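Uncharacterized protein (Alicyclobacillus acidocaldarius subsp. acidocaldarius, PDB 3RAG) is of unknown function but adopts a von Willebrand factor A-like fold that binds a sodium ion at a site consistent with metal-dependent ligand recognition. Local coordinates at residues V15-G19 with S146-K150; L95-V99 with M123-L129; L172-A178 with L189-S195. All blocks are in the same frame, centred on the assembly; numbering follows the deposited sequence.

Contact 1: residues V15-G19 with S146-K150. With NA (sodium ion), chain C.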
loop_
_atom_site.group_PDB
_atom_site.type_symbol
_atom_site.label_atom_id
_atom_site.label_comp_id
_atom_site.label_asym_id
_atom_site.label_seq_id
_atom_site.Cartn_x
_atom_site.Cartn_y
_atom_site.Cartn_z
ATOM N N VAL A 15 3.490 0.581 3.276
ATOM C CA VAL A 15 4.529 0.352 4.270
ATOM C C VAL A 15 4.136 1.100 5.542
ATOM O O VAL A 15 3.844 2.293 5.482
ATOM C CB VAL A 15 5.871 0.907 3.778
ATOM C CG1 VAL A 15 6.955 0.695 4.848
ATOM C CG2 VAL A 15 6.259 0.222 2.441
ATOM N N ILE A 16 4.159 0.409 6.679
ATOM C CA ILE A 16 3.882 1.031 7.974
ATOM C C ILE A 16 5.136 0.894 8.835
ATOM O O ILE A 16 5.602 -0.233 9.099
ATOM C CB ILE A 16 2.651 0.397 8.662
ATOM C CG1 ILE A 16 1.418 0.543 7.744
ATOM C CG2 ILE A 16 2.423 1.063 10.019
ATOM C CD1 ILE A 16 0.128 -0.110 8.277
ATOM N N THR A 17 5.695 2.015 9.279
ATOM C CA THR A 17 7.059 1.971 9.791
ATOM C C THR A 17 7.278 3.038 10.852
ATOM O O THR A 17 6.563 4.046 10.874
ATOM C CB THR A 17 8.064 2.156 8.591
ATOM O OG1 THR A 17 9.410 2.000 9.033
ATOM C CG2 THR A 17 7.915 3.579 7.955
ATOM N N ASP A 18 8.254 2.832 11.733
ATOM C CA ASP A 18 8.596 3.888 12.700
ATOM C C ASP A 18 9.981 4.501 12.501
ATOM O O ASP A 18 10.567 5.064 13.440
ATOM C CB ASP A 18 8.360 3.457 14.165
ATOM C CG ASP A 18 9.381 2.454 14.655
ATOM O OD1 ASP A 18 10.086 1.875 13.807
ATOM O OD2 ASP A 18 9.448 2.204 15.878
ATOM N N GLY A 19 10.512 4.412 11.281
ATOM C CA GLY A 19 11.724 5.155 10.977
ATOM C C GLY A 19 12.467 4.636 9.763
ATOM O O GLY A 19 12.256 3.499 9.351
ATOM N N SER A 146 12.298 -1.301 17.904
ATOM C CA SER A 146 11.603 -0.133 18.438
ATOM C C SER A 146 10.098 -0.176 18.178
ATOM O O SER A 146 9.355 0.625 18.732
ATOM C CB SER A 146 12.184 1.152 17.878
ATOM O OG SER A 146 11.855 1.235 16.509
HETATM N N MSE A 147 9.645 -1.115 17.349
HETATM C CA MSE A 147 8.210 -1.200 17.020
HETATM C C MSE A 147 7.394 -1.898 18.120
HETATM O O MSE A 147 6.168 -1.980 18.023
HETATM C CB MSE A 147 7.984 -1.958 15.694
HETATM C CG MSE A 147 8.184 -1.110 14.405
HETATM SE SE MSE A 147 6.906 0.169 14.046
HETATM C CE MSE A 147 5.455 -0.873 13.858
ATOM N N ARG A 148 8.067 -2.393 19.161
ATOM C CA ARG A 148 7.412 -3.321 20.096
ATOM C C ARG A 148 6.107 -2.758 20.659
ATOM O O ARG A 148 5.096 -3.451 20.729
ATOM C CB ARG A 148 8.364 -3.717 21.241
ATOM C CG ARG A 148 7.867 -4.925 22.042
ATOM C CD ARG A 148 8.990 -5.487 22.932
ATOM N NE ARG A 148 10.037 -6.135 22.130
ATOM C CZ ARG A 148 11.315 -5.764 22.115
ATOM N NH1 ARG A 148 11.729 -4.743 22.851
ATOM N NH2 ARG A 148 12.188 -6.422 21.358
ATOM N N ASP A 149 6.115 -1.488 21.027
ATOM C CA ASP A 149 4.924 -0.924 21.654
ATOM C C ASP A 149 3.893 -0.391 20.663
ATOM O O ASP A 149 2.834 0.052 21.061
ATOM C CB ASP A 149 5.303 0.195 22.586
ATOM C CG ASP A 149 5.901 -0.313 23.868
ATOM O OD1 ASP A 149 5.540 -1.436 24.323
ATOM O OD2 ASP A 149 6.741 0.424 24.401
ATOM N N LYS A 150 4.227 -0.409 19.379
ATOM C CA LYS A 150 3.305 0.080 18.359
ATOM C C LYS A 150 2.596 -1.092 17.732
ATOM O O LYS A 150 1.526 -0.942 17.161
ATOM C CB LYS A 150 4.076 0.853 17.291
ATOM C CG LYS A 150 4.793 2.083 17.900
ATOM C CD LYS A 150 5.853 2.669 16.988
ATOM C CE LYS A 150 6.641 3.750 17.722
ATOM N NZ LYS A 150 8.084 3.404 17.930
HETATM NA NA NA C . 12.421 1.234 14.020
HETATM O O HOH W 1 12.219 1.216 11.526
HETATM O O HOH W 2 14.817 2.739 13.655
#
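Asp18 and Ser146 meet around a shared sodium ion in an arrangement consistent with the metal-ion-dependent adhesion site (MIDAS) of von Willebrand factor A domains. Ser144 and Ser146 are the serines of an Asp-x-Ser-x-Ser run that begins at Asp142, while Asp18 brings the acidic ligand from the end of strand 10-17. Its side chain is a worked example of one carboxylate dividing its oxygens between a metal and its second shell.

The aspartate CB rests against the selenium of the selenomethionine Met147, CB to SE being 3.6 Å. The same selenium lies over one face of the carboxylate, almost directly above CG, at 3.4 Å between SE and CG; two successive bends in the Met147 chain, at chi2 and chi3, curl it there. Beyond CG the oxygens part ways. OD1 binds the sodium ion at 2.4 Å, where Ser146 OG, Ser144 and two waters join it.

OD2 turns from the metal and accepts two hydrogen bonds. Ser146 OG donates at 2.7 Å to OD2 on its syn side, 24° out of the carboxylate plane, and thus links metal ligand to metal ligand. Lys150 NZ takes the anti lone pair of OD2, also at 2.7 Å, in a salt bridge that probably offsets part of the local negative charge. These bonds fix the rotation of the carboxylate, while Asp142 receives hydrogen bonds from Thr17 OG1 and the Asp18 amide behind it. Lys150 NZ reaches one acceptor more, Ser146 O at 3.2 Å, approaching from above the carbonyl plane.

Contact 2: residues L95-V99 with M123-L129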
loop_
_atom_site.group_PDB
_atom_site.type_symbol
_atom_site.label_atom_id
_atom_site.label_comp_id
_atom_site.label_asym_id
_atom_site.label_seq_id
_atom_site.Cartn_x
_atom_site.Cartn_y
_atom_site.Cartn_z
ATOM N N LEU A 95 -7.029 5.651 -10.905
ATOM C CA LEU A 95 -8.156 5.359 -11.796
ATOM C C LEU A 95 -8.552 6.569 -12.653
ATOM O O LEU A 95 -8.993 6.419 -13.805
ATOM C CB LEU A 95 -9.346 4.828 -10.988
ATOM C CG LEU A 95 -9.079 3.449 -10.382
ATOM C CD1 LEU A 95 -10.197 3.118 -9.409
ATOM C CD2 LEU A 95 -8.976 2.381 -11.488
ATOM N N GLN A 96 -8.402 7.771 -12.101
ATOM C CA GLN A 96 -8.653 8.977 -12.883
ATOM C C GLN A 96 -7.692 9.032 -14.060
ATOM O O GLN A 96 -8.071 9.411 -15.164
ATOM C CB GLN A 96 -8.530 10.244 -12.026
ATOM C CG GLN A 96 -9.662 10.399 -11.025
ATOM C CD GLN A 96 -9.473 11.558 -10.057
ATOM O OE1 GLN A 96 -10.448 12.115 -9.565
ATOM N NE2 GLN A 96 -8.221 11.906 -9.759
ATOM N N GLN A 97 -6.446 8.639 -13.822
ATOM C CA GLN A 97 -5.444 8.632 -14.881
ATOM C C GLN A 97 -5.799 7.587 -15.919
ATOM O O GLN A 97 -5.670 7.829 -17.113
ATOM C CB GLN A 97 -4.033 8.357 -14.318
ATOM C CG GLN A 97 -3.602 9.308 -13.196
ATOM C CD GLN A 97 -2.335 8.844 -12.429
ATOM O OE1 GLN A 97 -2.075 7.637 -12.256
ATOM N NE2 GLN A 97 -1.555 9.815 -11.961
ATOM N N VAL A 98 -6.219 6.408 -15.464
ATOM C CA VAL A 98 -6.619 5.347 -16.381
ATOM C C VAL A 98 -7.757 5.806 -17.289
ATOM O O VAL A 98 -7.734 5.589 -18.510
ATOM C CB VAL A 98 -7.049 4.062 -15.625
ATOM C CG1 VAL A 98 -7.731 3.078 -16.570
ATOM C CG2 VAL A 98 -5.835 3.419 -14.947
ATOM N N VAL A 99 -8.755 6.443 -16.687
ATOM C CA VAL A 99 -9.928 6.863 -17.462
ATOM C C VAL A 99 -9.554 7.972 -18.444
ATOM O O VAL A 99 -10.018 7.994 -19.591
ATOM C CB VAL A 99 -11.080 7.291 -16.549
ATOM C CG1 VAL A 99 -12.162 7.993 -17.348
ATOM C CG2 VAL A 99 -11.654 6.082 -15.832
HETATM N N MSE A 123 -16.523 11.249 -13.839
HETATM C CA MSE A 123 -16.181 11.051 -12.433
HETATM C C MSE A 123 -17.053 9.957 -11.797
HETATM O O MSE A 123 -16.610 9.247 -10.893
HETATM C CB MSE A 123 -16.248 12.368 -11.652
HETATM C CG MSE A 123 -15.118 13.356 -11.992
HETATM SE SE MSE A 123 -13.414 12.708 -11.934
HETATM C CE MSE A 123 -13.408 11.800 -10.347
ATOM N N GLN A 124 -18.279 9.798 -12.287
ATOM C CA GLN A 124 -19.130 8.711 -11.816
ATOM C C GLN A 124 -18.563 7.364 -12.252
ATOM O O GLN A 124 -18.605 6.391 -11.500
ATOM C CB GLN A 124 -20.570 8.864 -12.306
ATOM C CG GLN A 124 -21.404 9.803 -11.461
ATOM C CD GLN A 124 -22.865 9.850 -11.903
ATOM O OE1 GLN A 124 -23.207 9.430 -13.012
ATOM N NE2 GLN A 124 -23.732 10.354 -11.029
ATOM N N VAL A 125 -18.035 7.313 -13.471
ATOM C CA VAL A 125 -17.326 6.125 -13.945
ATOM C C VAL A 125 -16.137 5.795 -13.031
ATOM O O VAL A 125 -15.929 4.626 -12.679
ATOM C CB VAL A 125 -16.867 6.299 -15.406
ATOM C CG1 VAL A 125 -15.830 5.267 -15.784
ATOM C CG2 VAL A 125 -18.070 6.221 -16.348
ATOM N N VAL A 126 -15.380 6.819 -12.635
ATOM C CA VAL A 126 -14.229 6.621 -11.754
ATOM C C VAL A 126 -14.662 6.108 -10.378
ATOM O O VAL A 126 -14.036 5.212 -9.825
ATOM C CB VAL A 126 -13.401 7.916 -11.579
ATOM C CG1 VAL A 126 -12.299 7.717 -10.501
ATOM C CG2 VAL A 126 -12.786 8.328 -12.906
ATOM N N GLU A 127 -15.734 6.675 -9.833
ATOM C CA GLU A 127 -16.260 6.210 -8.545
ATOM C C GLU A 127 -16.709 4.762 -8.638
ATOM O O GLU A 127 -16.521 3.979 -7.706
ATOM C CB GLU A 127 -17.426 7.090 -8.076
ATOM C CG GLU A 127 -17.006 8.513 -7.737
ATOM C CD GLU A 127 -18.150 9.340 -7.201
ATOM O OE1 GLU A 127 -18.033 10.586 -7.198
ATOM O OE2 GLU A 127 -19.166 8.741 -6.780
ATOM N N LYS A 128 -17.313 4.405 -9.762
ATOM C CA LYS A 128 -17.725 3.022 -9.979
ATOM C C LYS A 128 -16.489 2.123 -10.026
ATOM O O LYS A 128 -16.452 1.076 -9.367
ATOM C CB LYS A 128 -18.559 2.897 -11.258
ATOM C CG LYS A 128 -19.077 1.484 -11.565
ATOM C CD LYS A 128 -19.918 1.484 -12.856
ATOM C CE LYS A 128 -20.639 0.156 -13.073
ATOM N NZ LYS A 128 -21.633 -0.084 -11.989
ATOM N N LEU A 129 -15.458 2.547 -10.761
ATOM C CA LEU A 129 -14.218 1.774 -10.805
ATOM C C LEU A 129 -13.622 1.624 -9.396
ATOM O O LEU A 129 -13.143 0.546 -9.028
ATOM C CB LEU A 129 -13.175 2.447 -11.714
ATOM C CG LEU A 129 -13.520 2.338 -13.212
ATOM C CD1 LEU A 129 -12.643 3.262 -14.040
ATOM C CD2 LEU A 129 -13.339 0.883 -13.643
#
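Val99 lays its CG2 methyl against two residues one helical turn apart, Val126 and Leu129. Towards Leu129 the fit is tight, with CG2 of Val99 only 3.5 Å from CD1 of the leucine; towards Val126 the CG2 methyls of the two valines stand 3.9 Å apart. With Val99 CG1 anti to the backbone N (chi1 168°), CG2 is the branch presented to the partner helix.

Helices 79-106 and 116-132 follow one another in the chain and pack here with short-segment axes 9.6 Å apart, their directions 127° from parallel. Leu95, one turn before Val99, crosses Leu129 at a slant and sets its CD1 3.8 Å from CB of Leu129, while its own CB borders Val126 CG1. Val126 thereby divides its two methyls, CG1 serving Leu95 and Gln96 and CG2 serving Val99.

Gln96 closes the margin of this apolar patch. Its aliphatic CG lies 3.8 Å from Val126 CG1, and the extended remainder of the chain carries OE1 to the methyl of the selenomethionine Met123, 3.1 Å from CE. Met123 bends at chi2 and chi3 to bring that methyl round. Shortened to an alanine here, the side chain would lose its CG and amide, and is likely to leave Val126 CG1 less covered and the Met123 methyl without its Gln96 neighbour, with a gap at the rim.

On the far flank, helix 3-7 meets Val98 through Met4 and Leu129 through Thr5. No hydrogen bond joins segments 95-99 and 123-129, which implies that, between these two segments, placement rests mainly on the fit of apolar side chains, with Gln96 and Met123 filling the margin, rather than on directional polar bonds.

Contact 3: residues L172-A178 with L189-S195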
loop_
_atom_site.group_PDB
_atom_site.type_symbol
_atom_site.label_atom_id
_atom_site.label_comp_id
_atom_site.label_asym_id
_atom_site.label_seq_id
_atom_site.Cartn_x
_atom_site.Cartn_y
_atom_site.Cartn_z
ATOM N N LEU A 172 -10.961 -8.249 -3.140
ATOM C CA LEU A 172 -9.823 -7.843 -2.351
ATOM C C LEU A 172 -8.849 -9.005 -2.201
ATOM O O LEU A 172 -9.240 -10.117 -1.821
ATOM C CB LEU A 172 -10.282 -7.412 -0.961
ATOM C CG LEU A 172 -9.171 -7.065 0.015
ATOM C CD1 LEU A 172 -8.377 -5.837 -0.466
ATOM C CD2 LEU A 172 -9.750 -6.825 1.395
ATOM N N ALA A 173 -7.576 -8.746 -2.484
ATOM C CA ALA A 173 -6.529 -9.717 -2.207
ATOM C C ALA A 173 -5.473 -8.992 -1.383
ATOM O O ALA A 173 -4.811 -8.100 -1.885
ATOM C CB ALA A 173 -5.920 -10.258 -3.507
ATOM N N VAL A 174 -5.364 -9.350 -0.114
ATOM C CA VAL A 174 -4.386 -8.706 0.769
ATOM C C VAL A 174 -3.377 -9.729 1.261
ATOM O O VAL A 174 -3.732 -10.839 1.708
ATOM C CB VAL A 174 -5.079 -7.991 1.965
ATOM C CG1 VAL A 174 -5.875 -8.989 2.792
ATOM C CG2 VAL A 174 -4.063 -7.263 2.848
ATOM N N SER A 175 -2.103 -9.357 1.190
ATOM C CA SER A 175 -1.040 -10.184 1.763
ATOM C C SER A 175 -0.316 -9.312 2.780
ATOM O O SER A 175 -0.320 -8.077 2.663
ATOM C CB SER A 175 -0.071 -10.610 0.655
ATOM O OG SER A 175 1.051 -11.291 1.192
ATOM N N VAL A 176 0.297 -9.934 3.783
ATOM C CA VAL A 176 1.015 -9.161 4.782
ATOM C C VAL A 176 2.428 -9.712 4.902
ATOM O O VAL A 176 2.647 -10.937 4.938
ATOM C CB VAL A 176 0.311 -9.258 6.169
ATOM C CG1 VAL A 176 1.114 -8.517 7.247
ATOM C CG2 VAL A 176 -1.157 -8.770 6.078
ATOM N N ILE A 177 3.400 -8.810 4.915
ATOM C CA ILE A 177 4.741 -9.225 5.246
ATOM C C ILE A 177 5.293 -8.373 6.359
ATOM O O ILE A 177 4.857 -7.236 6.569
ATOM C CB ILE A 177 5.695 -9.199 4.041
ATOM C CG1 ILE A 177 5.912 -7.803 3.545
ATOM C CG2 ILE A 177 5.165 -10.031 2.886
ATOM C CD1 ILE A 177 6.716 -7.809 2.238
ATOM N N ALA A 178 6.239 -8.947 7.089
ATOM C CA ALA A 178 6.954 -8.261 8.151
ATOM C C ALA A 178 8.422 -8.113 7.755
ATOM O O ALA A 178 8.975 -8.962 7.064
ATOM C CB ALA A 178 6.875 -9.071 9.441
ATOM N N LEU A 189 6.870 -13.763 5.345
ATOM C CA LEU A 189 5.519 -13.731 4.810
ATOM C C LEU A 189 4.556 -14.060 5.946
ATOM O O LEU A 189 4.553 -15.179 6.462
ATOM C CB LEU A 189 5.364 -14.743 3.680
ATOM C CG LEU A 189 3.959 -14.789 3.055
ATOM C CD1 LEU A 189 3.679 -13.516 2.284
ATOM C CD2 LEU A 189 3.817 -16.019 2.156
ATOM N N VAL A 190 3.737 -13.095 6.338
ATOM C CA VAL A 190 2.791 -13.305 7.436
ATOM C C VAL A 190 1.534 -14.038 6.952
ATOM O O VAL A 190 1.048 -14.986 7.605
ATOM C CB VAL A 190 2.425 -11.959 8.127
ATOM C CG1 VAL A 190 1.424 -12.189 9.259
ATOM C CG2 VAL A 190 3.681 -11.320 8.673
ATOM N N GLN A 191 1.001 -13.600 5.817
ATOM C CA GLN A 191 -0.048 -14.369 5.169
ATOM C C GLN A 191 0.046 -14.179 3.675
ATOM O O GLN A 191 0.438 -13.118 3.208
ATOM C CB GLN A 191 -1.419 -13.931 5.655
ATOM C CG GLN A 191 -1.829 -12.516 5.168
ATOM C CD GLN A 191 -3.298 -12.242 5.439
ATOM O OE1 GLN A 191 -4.088 -11.948 4.520
ATOM N NE2 GLN A 191 -3.683 -12.355 6.701
ATOM N N PRO A 192 -0.300 -15.221 2.925
ATOM C CA PRO A 192 -0.395 -15.097 1.473
ATOM C C PRO A 192 -1.638 -14.297 1.140
ATOM O O PRO A 192 -2.425 -14.013 2.042
ATOM C CB PRO A 192 -0.545 -16.550 0.997
ATOM C CG PRO A 192 -1.053 -17.300 2.182
ATOM C CD PRO A 192 -0.490 -16.604 3.394
ATOM N N PHE A 193 -1.822 -13.942 -0.128
ATOM C CA PHE A 193 -3.032 -13.214 -0.529
ATOM C C PHE A 193 -4.332 -13.889 -0.123
ATOM O O PHE A 193 -4.524 -15.091 -0.344
ATOM C CB PHE A 193 -3.044 -12.965 -2.032
ATOM C CG PHE A 193 -2.051 -11.931 -2.470
ATOM C CD1 PHE A 193 -2.290 -10.592 -2.244
ATOM C CD2 PHE A 193 -0.861 -12.304 -3.080
ATOM C CE1 PHE A 193 -1.377 -9.628 -2.646
ATOM C CE2 PHE A 193 0.053 -11.336 -3.485
ATOM C CZ PHE A 193 -0.217 -10.005 -3.275
ATOM N N SER A 194 -5.225 -13.100 0.461
ATOM C CA SER A 194 -6.509 -13.604 0.916
ATOM C C SER A 194 -7.507 -12.458 0.945
ATOM O O SER A 194 -7.127 -11.294 0.936
ATOM C CB SER A 194 -6.363 -14.196 2.322
ATOM O OG SER A 194 -7.633 -14.510 2.872
ATOM N N SER A 195 -8.791 -12.778 0.991
ATOM C CA SER A 195 -9.802 -11.740 1.116
ATOM C C SER A 195 -9.904 -11.232 2.556
ATOM O O SER A 195 -10.595 -10.264 2.817
ATOM C CB SER A 195 -11.167 -12.274 0.670
ATOM O OG SER A 195 -11.428 -13.488 1.342
#
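Ser175 and Phe193 illustrate how a small side chain can seat an aromatic ring within a beta hairpin. The serine CB lies over the centre of one ring face, 3.7 Å from the centroid of Phe193, in a CH-pi contact. With its OG trans to the backbone N (chi1 174°), the serine points this hydroxyl away from the ring and donates it to Gln191 O at 2.8 Å, in the carbonyl plane. That carbonyl also receives Val176 N and is therefore gripped twice.

The same double use recurs on Val176 O, which accepts from both Val190 N and Gln191 N. Both residues face Val176 in a classic beta bulge, and its side chain reflects this: CG1 packs 3.8 Å from Val190 CB, while CG2 lies 3.9 Å from Gln191 CG. Further along, Ile177 meets Leu189 at about a right angle, CG2 to CD1 at 3.8 Å; CG2 is turned to the partner strand and the longer CG1 branch leads elsewhere.

After Pro192 the chain turns a corner at Phe193, and the pairing resumes at Val174 and Ser194. Here Val174 N gives Ser194 O a nearly straight bond of 2.8 Å, and Ser194 N returns one to Val174 O.

Strand 188-194 forms an outer edge of the sheet, with strand 172-179 bonded on its other flank to strand 135-142. Helix 214-232 covers the side of Ser175, Ile177 and Phe193, where Leu224 touches all three and His228 stacks with Phe193; on the face of Val176, Leu202 of helix 199-205 packs against Val176 and Val190.

Overall arrangement
From the N terminus, the chain runs through strand 10-17 into the first half of contact 1, and that contact closes only when residues 146-150 arrive, 127 residues later. Contact 2 falls wholly within this long excursion: it closes a much shorter loop between consecutive helices, 79-106 and 116-132, on the opposite side of the chain's centre, about 34 Å from contact 1 between centres. Contact 3 opens after both have closed and shuts a hairpin. No contacts cross. Contacts 1 and 3 reach the same sheet, the first at the end of an inner strand, the other at its antiparallel edge, whereas contact 2 ties together helices beyond it.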